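Local coordinates for protein yesU (Bacillus subtilis, PDB 1OQ1) that is of unknown function but folds as a galectin-like beta sandwich of the concanavalin clan, a fold often used to bind carbohydrate, at residues A[24-30]-A[50-56]; A[78-84]-A[113-119]; A[96-100]-A[109-113]. All blocks are in the same frame, centred on the assembly; numbering follows the deposited sequence.

Contact 1 (A[24-30]-A[50-56])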
loop_
_atom_site.group_PDB
_atom_site.type_symbol
_atom_site.label_atom_id
_atom_site.label_comp_id
_atom_site.label_asym_id
_atom_site.label_seq_id
_atom_site.Cartn_x
_atom_site.Cartn_y
_atom_site.Cartn_z
ATOM N N ASP A 24 -0.375 -11.280 -14.121
ATOM C CA ASP A 24 -0.704 -10.021 -14.780
ATOM C C ASP A 24 -0.442 -8.757 -13.968
ATOM O O ASP A 24 -0.980 -7.697 -14.286
ATOM C CB ASP A 24 -2.170 -10.027 -15.225
ATOM C CG ASP A 24 -2.431 -10.987 -16.369
ATOM O OD1 ASP A 24 -1.835 -10.800 -17.452
ATOM O OD2 ASP A 24 -3.233 -11.927 -16.187
ATOM N N TRP A 25 0.372 -8.857 -12.923
ATOM C CA TRP A 25 0.682 -7.678 -12.118
ATOM C C TRP A 25 1.644 -6.791 -12.899
ATOM O O TRP A 25 2.395 -7.278 -13.742
ATOM C CB TRP A 25 1.303 -8.089 -10.782
ATOM C CG TRP A 25 0.295 -8.609 -9.803
ATOM C CD1 TRP A 25 -0.738 -9.458 -10.066
ATOM C CD2 TRP A 25 0.218 -8.305 -8.402
ATOM N NE1 TRP A 25 -1.458 -9.701 -8.919
ATOM C CE2 TRP A 25 -0.893 -9.005 -7.883
ATOM C CE3 TRP A 25 0.979 -7.507 -7.536
ATOM C CZ2 TRP A 25 -1.265 -8.931 -6.535
ATOM C CZ3 TRP A 25 0.609 -7.433 -6.196
ATOM C CH2 TRP A 25 -0.503 -8.141 -5.710
ATOM N N ARG A 26 1.612 -5.490 -12.629
ATOM C CA ARG A 26 2.492 -4.567 -13.332
ATOM C C ARG A 26 3.574 -3.981 -12.444
ATOM O O ARG A 26 3.288 -3.273 -11.477
ATOM C CB ARG A 26 1.689 -3.433 -13.971
ATOM C CG ARG A 26 0.788 -3.880 -15.106
ATOM C CD ARG A 26 0.496 -2.726 -16.051
ATOM N NE ARG A 26 -0.391 -3.117 -17.143
ATOM C CZ ARG A 26 -0.706 -2.328 -18.165
ATOM N NH1 ARG A 26 -0.203 -1.102 -18.238
ATOM N NH2 ARG A 26 -1.527 -2.763 -19.111
HETATM N N MSE A 27 4.821 -4.286 -12.791
HETATM C CA MSE A 27 5.976 -3.803 -12.050
HETATM C C MSE A 27 6.509 -2.524 -12.685
HETATM O O MSE A 27 6.889 -2.513 -13.857
HETATM C CB MSE A 27 7.069 -4.877 -12.042
HETATM C CG MSE A 27 8.396 -4.444 -11.426
HETATM SE SE MSE A 27 8.289 -3.981 -9.546
HETATM C CE MSE A 27 8.252 -5.764 -8.792
ATOM N N GLU A 28 6.524 -1.442 -11.912
ATOM C CA GLU A 28 7.022 -0.159 -12.397
ATOM C C GLU A 28 8.256 0.195 -11.578
ATOM O O GLU A 28 8.155 0.622 -10.432
ATOM C CB GLU A 28 5.939 0.922 -12.252
ATOM C CG GLU A 28 4.641 0.569 -12.981
ATOM C CD GLU A 28 3.538 1.610 -12.828
ATOM O OE1 GLU A 28 3.615 2.458 -11.914
ATOM O OE2 GLU A 28 2.578 1.569 -13.625
ATOM N N GLY A 29 9.428 0.007 -12.171
ATOM C CA GLY A 29 10.651 0.294 -11.451
ATOM C C GLY A 29 11.452 -0.983 -11.317
ATOM O O GLY A 29 10.977 -2.056 -11.700
ATOM N N GLY A 30 12.648 -0.871 -10.746
ATOM C CA GLY A 30 13.537 -2.015 -10.617
ATOM C C GLY A 30 13.322 -3.005 -9.492
ATOM O O GLY A 30 14.261 -3.337 -8.765
ATOM N N HIS A 50 13.778 2.137 -6.707
ATOM C CA HIS A 50 12.454 2.167 -6.090
ATOM C C HIS A 50 11.389 1.714 -7.088
ATOM O O HIS A 50 11.555 1.880 -8.302
ATOM C CB HIS A 50 12.163 3.582 -5.588
ATOM C CG HIS A 50 13.301 4.190 -4.824
ATOM N ND1 HIS A 50 14.018 3.491 -3.879
ATOM C CD2 HIS A 50 13.852 5.426 -4.876
ATOM C CE1 HIS A 50 14.964 4.268 -3.381
ATOM N NE2 HIS A 50 14.886 5.449 -3.970
ATOM N N PHE A 51 10.292 1.153 -6.590
ATOM C CA PHE A 51 9.252 0.668 -7.490
ATOM C C PHE A 51 7.855 0.660 -6.889
ATOM O O PHE A 51 7.670 0.911 -5.704
ATOM C CB PHE A 51 9.586 -0.768 -7.922
ATOM C CG PHE A 51 9.432 -1.796 -6.816
ATOM C CD1 PHE A 51 8.169 -2.200 -6.381
ATOM C CD2 PHE A 51 10.551 -2.350 -6.206
ATOM C CE1 PHE A 51 8.023 -3.142 -5.354
ATOM C CE2 PHE A 51 10.414 -3.294 -5.175
ATOM C CZ PHE A 51 9.145 -3.686 -4.752
ATOM N N VAL A 52 6.880 0.382 -7.745
ATOM C CA VAL A 52 5.494 0.215 -7.330
ATOM C C VAL A 52 5.054 -1.003 -8.142
ATOM O O VAL A 52 5.177 -1.018 -9.367
ATOM C CB VAL A 52 4.603 1.418 -7.674
ATOM C CG1 VAL A 52 3.186 1.152 -7.169
ATOM C CG2 VAL A 52 5.156 2.688 -7.029
ATOM N N PHE A 53 4.571 -2.027 -7.446
ATOM C CA PHE A 53 4.135 -3.283 -8.058
ATOM C C PHE A 53 2.617 -3.336 -7.912
ATOM O O PHE A 53 2.104 -3.531 -6.814
ATOM C CB PHE A 53 4.808 -4.438 -7.310
ATOM C CG PHE A 53 4.622 -5.788 -7.942
ATOM C CD1 PHE A 53 4.691 -5.953 -9.324
ATOM C CD2 PHE A 53 4.447 -6.912 -7.142
ATOM C CE1 PHE A 53 4.591 -7.218 -9.894
ATOM C CE2 PHE A 53 4.347 -8.185 -7.703
ATOM C CZ PHE A 53 4.419 -8.336 -9.081
ATOM N N TRP A 54 1.908 -3.162 -9.025
ATOM C CA TRP A 54 0.447 -3.121 -9.014
ATOM C C TRP A 54 -0.339 -4.390 -9.292
ATOM O O TRP A 54 0.009 -5.178 -10.171
ATOM C CB TRP A 54 -0.071 -2.096 -10.032
ATOM C CG TRP A 54 0.410 -0.704 -9.871
ATOM C CD1 TRP A 54 1.484 -0.126 -10.493
ATOM C CD2 TRP A 54 -0.180 0.312 -9.056
ATOM N NE1 TRP A 54 1.594 1.190 -10.116
ATOM C CE2 TRP A 54 0.585 1.487 -9.234
ATOM C CE3 TRP A 54 -1.283 0.346 -8.192
ATOM C CZ2 TRP A 54 0.283 2.686 -8.577
ATOM C CZ3 TRP A 54 -1.586 1.541 -7.536
ATOM C CH2 TRP A 54 -0.803 2.694 -7.735
ATOM N N CYS A 55 -1.428 -4.552 -8.547
ATOM C CA CYS A 55 -2.361 -5.648 -8.761
ATOM C C CYS A 55 -3.177 -5.073 -9.930
ATOM O O CYS A 55 -3.510 -3.888 -9.933
ATOM C CB CYS A 55 -3.243 -5.835 -7.526
ATOM S SG CYS A 55 -4.676 -6.914 -7.765
ATOM N N PRO A 56 -3.526 -5.897 -10.929
ATOM C CA PRO A 56 -4.291 -5.357 -12.060
ATOM C C PRO A 56 -5.781 -5.087 -11.868
ATOM O O PRO A 56 -6.390 -4.380 -12.674
ATOM C CB PRO A 56 -4.047 -6.396 -13.148
ATOM C CG PRO A 56 -4.067 -7.677 -12.360
ATOM C CD PRO A 56 -3.237 -7.330 -11.119
HETATM O O HOH W 1 13.571 1.707 -10.063
#
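The F53 ring has a partner on each face. W25 CE3 lies over one face, offset toward the rim, 3.4 Å from F53 CE2. The methyl CE of M27, a selenomethionine, lies over the opposite face, 3.6 Å from F53 CD1. The W25 indole is covered on one face. C55 CA and P56 CD both sit there, and P56 CD comes to 3.4 Å from W25 CD1. The W25 and F53 planes meet obliquely at 47°. M27 also reaches F51, its SE 3.6 Å from F51 CD1, a Met-aromatic contact. The bend at chi2 (63°) puts SE by F51, and that at chi3 (78°) turns CE over F53.

Strands 26-29 and 51-54 are antiparallel neighbours at one border of the seven-stranded sheet of the sandwich, and 26-29 is one of its two edge strands. Backbone hydrogen bonds join R26 with W54 and E28 with V52, two in each pair.

R26, E28, V52 and W54 point to the face opposite M27 and F53. There E28 OE1 lies in plane at the edge of the W54 indole and takes a weak hydrogen bond from W54 NE1 at 3.0 Å. E28 OE1 also bonds Y107 OH.

Contact 2 (A[78-84]-A[113-119])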
loop_
_atom_site.group_PDB
_atom_site.type_symbol
_atom_site.label_atom_id
_atom_site.label_comp_id
_atom_site.label_asym_id
_atom_site.label_seq_id
_atom_site.Cartn_x
_atom_site.Cartn_y
_atom_site.Cartn_z
ATOM N N CYS A 78 8.246 0.831 3.018
ATOM C CA CYS A 78 7.141 0.191 2.324
ATOM C C CYS A 78 5.963 1.154 2.259
ATOM O O CYS A 78 5.836 2.053 3.093
ATOM C CB CYS A 78 6.747 -1.103 3.029
ATOM S SG CYS A 78 8.050 -2.364 2.947
HETATM N N MSE A 79 5.102 0.965 1.266
HETATM C CA MSE A 79 3.963 1.853 1.083
HETATM C C MSE A 79 2.873 1.185 0.253
HETATM O O MSE A 79 3.153 0.556 -0.762
HETATM C CB MSE A 79 4.437 3.132 0.378
HETATM C CG MSE A 79 3.374 4.192 0.164
HETATM SE SE MSE A 79 4.013 5.657 -0.949
HETATM C CE MSE A 79 5.466 6.284 0.167
ATOM N N LEU A 80 1.626 1.316 0.691
ATOM C CA LEU A 80 0.523 0.736 -0.057
ATOM C C LEU A 80 -0.261 1.839 -0.747
ATOM O O LEU A 80 -0.629 2.827 -0.117
ATOM C CB LEU A 80 -0.432 -0.031 0.865
ATOM C CG LEU A 80 -1.451 -0.861 0.075
ATOM C CD1 LEU A 80 -0.837 -2.212 -0.252
ATOM C CD2 LEU A 80 -2.725 -1.051 0.871
ATOM N N PHE A 81 -0.488 1.675 -2.045
ATOM C CA PHE A 81 -1.279 2.622 -2.821
ATOM C C PHE A 81 -2.665 1.983 -2.949
ATOM O O PHE A 81 -2.773 0.767 -3.112
ATOM C CB PHE A 81 -0.693 2.798 -4.230
ATOM C CG PHE A 81 0.419 3.811 -4.317
ATOM C CD1 PHE A 81 0.138 5.147 -4.591
ATOM C CD2 PHE A 81 1.744 3.429 -4.126
ATOM C CE1 PHE A 81 1.167 6.091 -4.677
ATOM C CE2 PHE A 81 2.778 4.364 -4.210
ATOM C CZ PHE A 81 2.486 5.697 -4.487
ATOM N N PHE A 82 -3.719 2.787 -2.844
ATOM C CA PHE A 82 -5.081 2.275 -3.020
ATOM C C PHE A 82 -6.007 3.356 -3.593
ATOM O O PHE A 82 -5.683 4.538 -3.540
ATOM C CB PHE A 82 -5.633 1.665 -1.710
ATOM C CG PHE A 82 -5.572 2.570 -0.507
ATOM C CD1 PHE A 82 -6.744 3.065 0.061
ATOM C CD2 PHE A 82 -4.358 2.853 0.116
ATOM C CE1 PHE A 82 -6.714 3.821 1.236
ATOM C CE2 PHE A 82 -4.313 3.610 1.294
ATOM C CZ PHE A 82 -5.494 4.092 1.854
ATOM N N ALA A 83 -7.145 2.951 -4.154
ATOM C CA ALA A 83 -8.083 3.896 -4.774
ATOM C C ALA A 83 -7.333 4.702 -5.843
ATOM O O ALA A 83 -7.564 5.902 -6.022
ATOM C CB ALA A 83 -8.678 4.843 -3.719
ATOM N N ALA A 84 -6.441 4.025 -6.559
ATOM C CA ALA A 84 -5.630 4.671 -7.589
ATOM C C ALA A 84 -6.271 4.623 -8.975
ATOM O O ALA A 84 -6.688 3.561 -9.440
ATOM C CB ALA A 84 -4.247 4.028 -7.629
ATOM N N ASN A 113 -4.576 9.942 -9.276
ATOM C CA ASN A 113 -4.986 10.265 -7.919
ATOM C C ASN A 113 -4.867 8.955 -7.169
ATOM O O ASN A 113 -5.005 7.887 -7.767
ATOM C CB ASN A 113 -6.443 10.721 -7.849
ATOM C CG ASN A 113 -6.639 12.136 -8.339
ATOM O OD1 ASN A 113 -5.798 13.006 -8.111
ATOM N ND2 ASN A 113 -7.765 12.381 -8.998
ATOM N N ALA A 114 -4.618 9.030 -5.867
ATOM C CA ALA A 114 -4.503 7.826 -5.063
ATOM C C ALA A 114 -4.191 8.159 -3.621
ATOM O O ALA A 114 -3.659 9.224 -3.319
ATOM C CB ALA A 114 -3.402 6.922 -5.620
ATOM N N LEU A 115 -4.547 7.238 -2.738
ATOM C CA LEU A 115 -4.237 7.368 -1.329
ATOM C C LEU A 115 -3.026 6.452 -1.168
ATOM O O LEU A 115 -2.949 5.407 -1.816
ATOM C CB LEU A 115 -5.405 6.868 -0.472
ATOM C CG LEU A 115 -6.608 7.817 -0.419
ATOM C CD1 LEU A 115 -7.832 7.107 0.137
ATOM C CD2 LEU A 115 -6.241 9.019 0.435
ATOM N N HIS A 116 -2.052 6.859 -0.360
ATOM C CA HIS A 116 -0.881 6.014 -0.142
ATOM C C HIS A 116 -0.462 6.059 1.315
ATOM O O HIS A 116 -0.292 7.130 1.902
ATOM C CB HIS A 116 0.299 6.371 -1.075
ATOM C CG HIS A 116 0.417 7.823 -1.426
ATOM N ND1 HIS A 116 1.620 8.498 -1.374
ATOM C CD2 HIS A 116 -0.482 8.701 -1.930
ATOM C CE1 HIS A 116 1.455 9.725 -1.836
ATOM N NE2 HIS A 116 0.189 9.874 -2.179
ATOM N N LEU A 117 -0.322 4.874 1.894
ATOM C CA LEU A 117 0.026 4.735 3.297
ATOM C C LEU A 117 1.380 4.063 3.455
ATOM O O LEU A 117 1.556 2.903 3.086
ATOM C CB LEU A 117 -1.061 3.921 4.001
ATOM C CG LEU A 117 -1.263 4.099 5.510
ATOM C CD1 LEU A 117 -2.524 3.363 5.929
ATOM C CD2 LEU A 117 -0.059 3.590 6.272
ATOM N N SER A 118 2.335 4.803 4.005
ATOM C CA SER A 118 3.672 4.270 4.208
ATOM C C SER A 118 3.813 3.672 5.597
ATOM O O SER A 118 3.273 4.196 6.576
ATOM C CB SER A 118 4.710 5.376 4.010
ATOM O OG SER A 118 4.395 6.498 4.814
ATOM N N TYR A 119 4.527 2.556 5.668
ATOM C CA TYR A 119 4.773 1.870 6.928
ATOM C C TYR A 119 6.185 1.292 6.866
ATOM O O TYR A 119 6.747 1.129 5.785
ATOM C CB TYR A 119 3.714 0.787 7.167
ATOM C CG TYR A 119 3.627 -0.275 6.098
ATOM C CD1 TYR A 119 4.308 -1.485 6.235
ATOM C CD2 TYR A 119 2.821 -0.094 4.973
ATOM C CE1 TYR A 119 4.187 -2.491 5.287
ATOM C CE2 TYR A 119 2.690 -1.095 4.016
ATOM C CZ TYR A 119 3.373 -2.292 4.180
ATOM O OH TYR A 119 3.219 -3.292 3.250
#
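F82 and L115 pack on one face of this strand pair and F81 and H116 on the other, each pair with a CH-pi contact. L115 CB stands over the F82 ring, 3.6 Å from F82 CZ. F82 chi1 is 54°, which places CG between the backbone N and carbonyl carbon and turns the ring across to strand 113-119. C78 CB covers a face of the Y119 ring in the same way, 3.7 Å from Y119 CE1. H116 CB lies over a face of F81, 3.7 Å from F81 CE1. The F81 and H116 rings are nearly parallel, at 11°, but slid apart so that they barely overlap. M79, a selenomethionine, runs beside H116, and its SE meets the imidazole edge 3.7 Å from H116 ND1.

Polar side-chain ends turn to residues around the pair. H116 bonds S138 through NE2 and Y104 through ND1. S118 OG bonds the carbonyl of N134, and Y119 OH bonds W67.

Six backbone hydrogen bonds join C78 with Y119, L80 with L117 and F82 with L115. L80 N to L117 O is 2.9 Å. At A83 and A84 a G1 bulge forms opposite K199.

L80, F82 and L117 pack on L165 of the other sheet. This two-sheet interior is typical of the galectin-like beta sandwich.

Contact 3 (A[96-100]-A[109-113])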
loop_
_atom_site.group_PDB
_atom_site.type_symbol
_atom_site.label_atom_id
_atom_site.label_comp_id
_atom_site.label_asym_id
_atom_site.label_seq_id
_atom_site.Cartn_x
_atom_site.Cartn_y
_atom_site.Cartn_z
ATOM N N SER A 96 -3.406 6.249 -22.301
ATOM C CA SER A 96 -3.432 7.708 -22.343
ATOM C C SER A 96 -2.676 8.365 -21.191
ATOM O O SER A 96 -2.352 9.548 -21.254
ATOM C CB SER A 96 -4.873 8.222 -22.351
ATOM O OG SER A 96 -5.523 7.979 -21.114
ATOM N N LEU A 97 -2.398 7.601 -20.140
ATOM C CA LEU A 97 -1.680 8.142 -18.988
ATOM C C LEU A 97 -0.171 8.080 -19.189
ATOM O O LEU A 97 0.345 7.165 -19.834
ATOM C CB LEU A 97 -2.055 7.365 -17.720
ATOM C CG LEU A 97 -3.536 7.304 -17.347
ATOM C CD1 LEU A 97 -3.718 6.421 -16.112
ATOM C CD2 LEU A 97 -4.055 8.712 -17.082
ATOM N N ARG A 98 0.536 9.055 -18.625
ATOM C CA ARG A 98 1.986 9.097 -18.738
ATOM C C ARG A 98 2.626 7.841 -18.151
ATOM O O ARG A 98 2.130 7.270 -17.177
ATOM C CB ARG A 98 2.538 10.345 -18.039
ATOM C CG ARG A 98 2.149 11.653 -18.720
ATOM C CD ARG A 98 3.043 12.807 -18.285
ATOM N NE ARG A 98 2.732 13.306 -16.949
ATOM C CZ ARG A 98 1.682 14.068 -16.659
ATOM N NH1 ARG A 98 0.831 14.423 -17.614
ATOM N NH2 ARG A 98 1.487 14.489 -15.415
ATOM N N LYS A 99 3.721 7.406 -18.765
ATOM C CA LYS A 99 4.440 6.224 -18.309
ATOM C C LYS A 99 4.979 6.455 -16.906
ATOM O O LYS A 99 5.362 7.568 -16.553
ATOM C CB LYS A 99 5.604 5.914 -19.257
ATOM C CG LYS A 99 5.167 5.595 -20.673
ATOM C CD LYS A 99 6.327 5.624 -21.660
ATOM C CE LYS A 99 7.321 4.510 -21.414
ATOM N NZ LYS A 99 8.357 4.495 -22.485
ATOM N N ARG A 100 5.007 5.393 -16.111
ATOM C CA ARG A 100 5.508 5.474 -14.748
ATOM C C ARG A 100 6.642 4.470 -14.596
ATOM O O ARG A 100 6.603 3.385 -15.186
ATOM C CB ARG A 100 4.376 5.183 -13.759
ATOM C CG ARG A 100 3.223 6.182 -13.838
ATOM C CD ARG A 100 2.167 5.852 -12.800
ATOM N NE ARG A 100 1.623 4.520 -13.034
ATOM C CZ ARG A 100 0.521 4.266 -13.728
ATOM N NH1 ARG A 100 -0.187 5.258 -14.257
ATOM N NH2 ARG A 100 0.144 3.007 -13.923
ATOM N N SER A 109 2.634 13.614 -7.953
ATOM C CA SER A 109 2.542 14.844 -8.738
ATOM C C SER A 109 2.488 14.543 -10.238
ATOM O O SER A 109 3.128 15.228 -11.043
ATOM C CB SER A 109 3.746 15.748 -8.440
ATOM O OG SER A 109 3.821 16.075 -7.060
ATOM N N GLY A 110 1.721 13.521 -10.607
ATOM C CA GLY A 110 1.600 13.139 -12.004
ATOM C C GLY A 110 0.182 13.310 -12.507
ATOM O O GLY A 110 -0.461 14.318 -12.213
ATOM N N ASP A 111 -0.317 12.338 -13.267
ATOM C CA ASP A 111 -1.678 12.436 -13.778
ATOM C C ASP A 111 -2.619 11.401 -13.175
ATOM O O ASP A 111 -3.583 10.978 -13.812
ATOM C CB ASP A 111 -1.701 12.339 -15.314
ATOM C CG ASP A 111 -1.124 11.038 -15.837
ATOM O OD1 ASP A 111 -0.867 10.121 -15.033
ATOM O OD2 ASP A 111 -0.932 10.936 -17.070
ATOM N N ILE A 112 -2.339 10.992 -11.941
ATOM C CA ILE A 112 -3.198 10.026 -11.261
ATOM C C ILE A 112 -3.542 10.534 -9.869
ATOM O O ILE A 112 -2.896 11.449 -9.358
ATOM C CB ILE A 112 -2.514 8.649 -11.084
ATOM C CG1 ILE A 112 -1.300 8.781 -10.157
ATOM C CG2 ILE A 112 -2.104 8.087 -12.440
ATOM C CD1 ILE A 112 -0.686 7.449 -9.748
ATOM N N ASN A 113 -4.576 9.942 -9.276
ATOM C CA ASN A 113 -4.986 10.265 -7.919
ATOM C C ASN A 113 -4.867 8.955 -7.169
ATOM O O ASN A 113 -5.005 7.887 -7.767
ATOM C CB ASN A 113 -6.443 10.721 -7.849
ATOM C CG ASN A 113 -6.639 12.136 -8.339
ATOM O OD1 ASN A 113 -5.798 13.006 -8.111
ATOM N ND2 ASN A 113 -7.765 12.381 -8.998
HETATM O O HOH W 2 0.540 7.852 -14.997
#
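D111 OD2 accepts a hydrogen bond from the backbone N of R98 at 2.8 Å. The bond is nearly straight, with an angle of 173° at the hydrogen, and uses the syn lone pair of OD2. The side chain of R98 bends at chi3 (-76°) and returns over the same aspartate. D111 CB then lies over one face of the guanidinium, and R98 NH2 comes to 3.4 Å from G110 C. R98 NH1 and D111 OD2 make a long salt bridge of 3.9 Å. OD2 stands well off the guanidinium plane, and no N-H points at it. L97 packs beside the carboxylate, its CD2 3.8 Å from D111 OD2.

A water joins the next layer. It lies 2.7 Å from D111 OD1, 2.8 Å from R98 O and 2.8 Å from R100 NH1, from which it accepts. R100 NH1 also touches I112 CG2 at 3.9 Å.

Further out, R100 NH2 forms a salt bridge with E28 and bonds the carbonyl of L92. D111 is tied by its backbone to I87, and the carbonyl of G110 takes a bond from R139. I112 begins strand 112-122 and packs on L92 and Y107. The contact thus closes the irregular segment 96-100 against the start of that strand. Helix 105-108 lies in the chain between the two segments.

The carboxylate grips the loop mainly through one backbone N-H. The nearby arginines probably favour its charged form, but R98 adds attraction of charge without a directed bond.

How the contacts relate
Contact 2 is the core contact, its centre about 4 Å from the centre of the chain, while contacts 1 and 3 lie farther out and are partly buried. Contacts 1 and 2 are antiparallel strand pairs of one sheet, with strand 199-205 between them. They meet where W54 packs on F81 and A84. Contact 3 shares N113 and strand 112-122 with contact 2 but pairs no strands. Chemistry follows place. Contact 2 joins ladder bonds to ring and aliphatic packing, contact 1 adds a polar cluster on one face, and contact 3 relies on a carboxylate, arginines and a water. The charge pair of E28 and R100 joins contacts 1 and 3.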